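Local atomic coordinates of disease resistance protein RRS1 (Arabidopsis thaliana, PDB entry 5W3X), a protein that binds W-box DNA as a WRKY transcription factor and confers resistance to bacterial and fungal pathogens, triggering a hypersensitive response in the presence of RPS4. Residues W20-K28 / R37-K45. Residues are numbered along the deposited sequence; the frame is centred on the assembly and turned at random.
Sequences WTWRKYGQK and RGYYRCAYK. With ZN (zinc ion), chain G.
Tyr25 and Gly26 both turn their backbone N-H to one carbonyl, Tyr39 O, and so form a classic beta bulge. It shifts the register of the antiparallel hairpin of strands 22-28 and 37-42, the first two strands of the WRKY domain sheet, by one residue between Lys24 and Gly26. Both donors reach Tyr39 O from the same face of its carbonyl plane, Tyr25 N at 2.6 Å and Gly26 N at 3.0 Å. Gly26 O accepts a hydrogen bond from Tyr39 N in return. The Tyr39 ring turns an edge to Gly26, with Gly26 O in the ring plane.

Bends at chi2 (61°) and chi4 lay Lys24 CE against the Tyr40 ring in an off-centre CH-pi contact, CE 4.2 Å from the ring centroid. Its NZ donates to Gln27 OE1 and also forms a salt bridge with an acidic side chain of the chain of another protein. Towards the zinc end, Arg23 CB sits over the centre of the Arg41 guanidinium, 3.6 Å above its plane. Arg41 NH1 donates to Cys42 O, which lies in the guanidinium plane, and Arg41 NE to a polar side chain of the chain of another protein. Cys42 binds zinc with Cys50, His74 and His76; its SG is 2.3 Å from the zinc ion and accepts a hydrogen bond from Tyr44 N, 3.2 Å away.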
loop_
_atom_site.group_PDB
_atom_site.type_symbol
_atom_site.label_atom_id
_atom_site.label_comp_id
_atom_site.label_asym_id
_atom_site.label_seq_id
_atom_site.Cartn_x
_atom_site.Cartn_y
_atom_site.Cartn_z
ATOM N N TRP B 20 11.131 -18.213 21.236
ATOM C CA TRP B 20 11.077 -16.755 21.297
ATOM C C TRP B 20 9.667 -16.167 21.261
ATOM O O TRP B 20 8.686 -16.886 21.096
ATOM C CB TRP B 20 11.894 -16.184 20.145
ATOM C CG TRP B 20 13.242 -16.807 20.042
ATOM C CD1 TRP B 20 13.594 -17.871 19.265
ATOM C CD2 TRP B 20 14.422 -16.419 20.752
ATOM N NE1 TRP B 20 14.925 -18.165 19.439
ATOM C CE2 TRP B 20 15.457 -17.286 20.346
ATOM C CE3 TRP B 20 14.706 -15.420 21.687
ATOM C CZ2 TRP B 20 16.755 -17.183 20.843
ATOM C CZ3 TRP B 20 15.994 -15.320 22.179
ATOM C CH2 TRP B 20 17.002 -16.195 21.755
ATOM N N THR B 21 9.585 -14.849 21.436
ATOM C CA THR B 21 8.321 -14.123 21.374
ATOM C C THR B 21 8.300 -13.156 20.190
ATOM O O THR B 21 9.292 -12.482 19.908
ATOM C CB THR B 21 8.051 -13.342 22.671
ATOM O OG1 THR B 21 9.202 -12.561 23.010
ATOM C CG2 THR B 21 7.736 -14.301 23.807
ATOM N N TRP B 22 7.159 -13.100 19.505
ATOM C CA TRP B 22 7.048 -12.406 18.226
ATOM C C TRP B 22 5.806 -11.516 18.126
ATOM O O TRP B 22 4.787 -11.795 18.750
ATOM C CB TRP B 22 7.025 -13.430 17.095
ATOM C CG TRP B 22 8.195 -14.385 17.109
ATOM C CD1 TRP B 22 8.209 -15.646 17.634
ATOM C CD2 TRP B 22 9.502 -14.168 16.561
ATOM N NE1 TRP B 22 9.443 -16.219 17.459
ATOM C CE2 TRP B 22 10.255 -15.335 16.801
ATOM C CE3 TRP B 22 10.110 -13.099 15.898
ATOM C CZ2 TRP B 22 11.582 -15.463 16.401
ATOM C CZ3 TRP B 22 11.429 -13.230 15.500
ATOM C CH2 TRP B 22 12.149 -14.401 15.754
ATOM N N ARG B 23 5.914 -10.436 17.351
ATOM C CA ARG B 23 4.770 -9.584 17.007
ATOM C C ARG B 23 4.667 -9.514 15.478
ATOM O O ARG B 23 5.645 -9.741 14.776
ATOM C CB ARG B 23 4.903 -8.180 17.604
ATOM C CG ARG B 23 5.044 -8.160 19.131
ATOM C CD ARG B 23 3.791 -8.657 19.858
ATOM N NE ARG B 23 4.142 -9.144 21.193
ATOM C CZ ARG B 23 4.228 -8.370 22.269
ATOM N NH1 ARG B 23 3.977 -7.073 22.173
ATOM N NH2 ARG B 23 4.563 -8.887 23.444
ATOM N N LYS B 24 3.478 -9.213 14.972
ATOM C CA LYS B 24 3.226 -9.223 13.537
ATOM C C LYS B 24 3.873 -8.039 12.804
ATOM O O LYS B 24 3.931 -6.919 13.324
ATOM C CB LYS B 24 1.725 -9.224 13.288
ATOM C CG LYS B 24 1.310 -9.937 12.022
ATOM C CD LYS B 24 1.716 -11.395 12.054
ATOM C CE LYS B 24 1.344 -12.103 10.762
ATOM N NZ LYS B 24 -0.132 -12.208 10.565
ATOM N N TYR B 25 4.354 -8.294 11.594
ATOM C CA TYR B 25 4.876 -7.234 10.740
ATOM C C TYR B 25 4.062 -7.155 9.446
ATOM O O TYR B 25 3.767 -6.070 8.937
ATOM C CB TYR B 25 6.349 -7.474 10.419
ATOM C CG TYR B 25 6.968 -6.403 9.535
ATOM C CD1 TYR B 25 6.932 -6.506 8.146
ATOM C CD2 TYR B 25 7.569 -5.275 10.094
ATOM C CE1 TYR B 25 7.497 -5.517 7.340
ATOM C CE2 TYR B 25 8.127 -4.290 9.304
ATOM C CZ TYR B 25 8.096 -4.414 7.928
ATOM O OH TYR B 25 8.656 -3.425 7.149
ATOM N N GLY B 26 3.681 -8.316 8.926
ATOM C CA GLY B 26 2.979 -8.336 7.654
ATOM C C GLY B 26 2.262 -9.642 7.409
ATOM O O GLY B 26 2.453 -10.622 8.127
ATOM N N GLN B 27 1.441 -9.656 6.371
ATOM C CA GLN B 27 0.661 -10.830 6.028
ATOM C C GLN B 27 0.120 -10.580 4.642
ATOM O O GLN B 27 -0.763 -9.746 4.466
ATOM C CB GLN B 27 -0.475 -11.052 7.042
ATOM C CG GLN B 27 -1.459 -12.154 6.689
ATOM C CD GLN B 27 -1.078 -13.500 7.275
ATOM O OE1 GLN B 27 -0.270 -13.586 8.202
ATOM N NE2 GLN B 27 -1.667 -14.565 6.736
ATOM N N LYS B 28 0.675 -11.258 3.645
ATOM C CA LYS B 28 0.318 -10.911 2.276
ATOM C C LYS B 28 0.331 -12.104 1.319
ATOM O O LYS B 28 1.114 -13.031 1.474
ATOM C CB LYS B 28 1.255 -9.810 1.753
ATOM C CG LYS B 28 0.653 -9.040 0.578
ATOM C CD LYS B 28 1.449 -7.827 0.145
ATOM C CE LYS B 28 0.670 -7.049 -0.924
ATOM N NZ LYS B 28 1.353 -5.801 -1.370
ATOM N N ARG B 37 2.188 -15.306 2.856
ATOM C CA ARG B 37 3.358 -15.242 3.717
ATOM C C ARG B 37 3.114 -14.328 4.916
ATOM O O ARG B 37 2.560 -13.229 4.779
ATOM C CB ARG B 37 4.573 -14.761 2.929
ATOM C CG ARG B 37 5.840 -14.623 3.754
ATOM C CD ARG B 37 7.020 -14.335 2.839
ATOM N NE ARG B 37 7.048 -15.287 1.735
ATOM C CZ ARG B 37 7.736 -15.112 0.613
ATOM N NH1 ARG B 37 7.693 -16.038 -0.336
ATOM N NH2 ARG B 37 8.450 -14.006 0.429
ATOM N N GLY B 38 3.511 -14.802 6.090
ATOM C CA GLY B 38 3.426 -14.024 7.312
ATOM C C GLY B 38 4.793 -13.509 7.741
ATOM O O GLY B 38 5.790 -14.235 7.676
ATOM N N TYR B 39 4.841 -12.249 8.161
ATOM C CA TYR B 39 6.091 -11.608 8.571
ATOM C C TYR B 39 6.001 -11.206 10.033
ATOM O O TYR B 39 5.041 -10.527 10.428
ATOM C CB TYR B 39 6.375 -10.365 7.736
ATOM C CG TYR B 39 6.459 -10.602 6.237
ATOM C CD1 TYR B 39 5.319 -10.824 5.489
ATOM C CD2 TYR B 39 7.678 -10.543 5.572
ATOM C CE1 TYR B 39 5.383 -11.013 4.098
ATOM C CE2 TYR B 39 7.757 -10.741 4.187
ATOM C CZ TYR B 39 6.614 -10.965 3.462
ATOM O OH TYR B 39 6.716 -11.152 2.093
ATOM N N TYR B 40 7.016 -11.600 10.801
ATOM C CA TYR B 40 7.107 -11.357 12.235
ATOM C C TYR B 40 8.441 -10.696 12.555
ATOM O O TYR B 40 9.422 -10.880 11.832
ATOM C CB TYR B 40 6.987 -12.663 13.032
ATOM C CG TYR B 40 5.717 -13.430 12.789
ATOM C CD1 TYR B 40 5.601 -14.273 11.691
ATOM C CD2 TYR B 40 4.636 -13.326 13.660
ATOM C CE1 TYR B 40 4.448 -14.979 11.452
ATOM C CE2 TYR B 40 3.469 -14.037 13.426
ATOM C CZ TYR B 40 3.386 -14.861 12.316
ATOM O OH TYR B 40 2.240 -15.575 12.059
ATOM N N ARG B 41 8.466 -9.953 13.659
ATOM C CA ARG B 41 9.684 -9.348 14.204
ATOM C C ARG B 41 9.648 -9.613 15.698
ATOM O O ARG B 41 8.604 -10.029 16.198
ATOM C CB ARG B 41 9.746 -7.855 13.863
ATOM C CG ARG B 41 8.491 -7.040 14.233
ATOM C CD ARG B 41 8.593 -6.416 15.635
ATOM N NE ARG B 41 7.491 -5.499 15.912
ATOM C CZ ARG B 41 7.060 -5.185 17.128
ATOM N NH1 ARG B 41 7.619 -5.733 18.195
ATOM N NH2 ARG B 41 6.054 -4.336 17.276
ATOM N N CYS B 42 10.768 -9.475 16.404
ATOM C CA CYS B 42 10.810 -9.823 17.831
ATOM C C CYS B 42 9.975 -8.918 18.747
ATOM O O CYS B 42 9.859 -7.718 18.522
ATOM C CB CYS B 42 12.254 -9.826 18.350
ATOM S SG CYS B 42 12.360 -10.366 20.090
ATOM N N ALA B 43 9.408 -9.500 19.796
ATOM C CA ALA B 43 8.646 -8.717 20.768
ATOM C C ALA B 43 9.526 -7.703 21.504
ATOM O O ALA B 43 9.015 -6.763 22.114
ATOM C CB ALA B 43 7.962 -9.635 21.765
ATOM N N TYR B 44 10.843 -7.886 21.444
ATOM C CA TYR B 44 11.775 -6.971 22.102
ATOM C C TYR B 44 12.537 -6.116 21.094
ATOM O O TYR B 44 13.646 -5.653 21.371
ATOM C CB TYR B 44 12.763 -7.753 22.973
ATOM C CG TYR B 44 12.084 -8.648 23.979
ATOM C CD1 TYR B 44 11.582 -8.133 25.172
ATOM C CD2 TYR B 44 11.928 -10.006 23.731
ATOM C CE1 TYR B 44 10.949 -8.953 26.099
ATOM C CE2 TYR B 44 11.297 -10.834 24.645
ATOM C CZ TYR B 44 10.809 -10.306 25.826
ATOM O OH TYR B 44 10.184 -11.141 26.727
ATOM N N LYS B 45 11.923 -5.871 19.940
ATOM C CA LYS B 45 12.526 -4.996 18.946
ATOM C C LYS B 45 12.705 -3.582 19.481
ATOM O O LYS B 45 13.712 -2.936 19.228
ATOM C CB LYS B 45 11.674 -4.951 17.679
ATOM C CG LYS B 45 12.186 -3.966 16.627
ATOM C CD LYS B 45 11.379 -4.060 15.341
ATOM C CE LYS B 45 11.906 -3.113 14.283
ATOM N NZ LYS B 45 13.362 -3.317 14.068
HETATM ZN ZN ZN G . 14.620 -10.806 20.081
#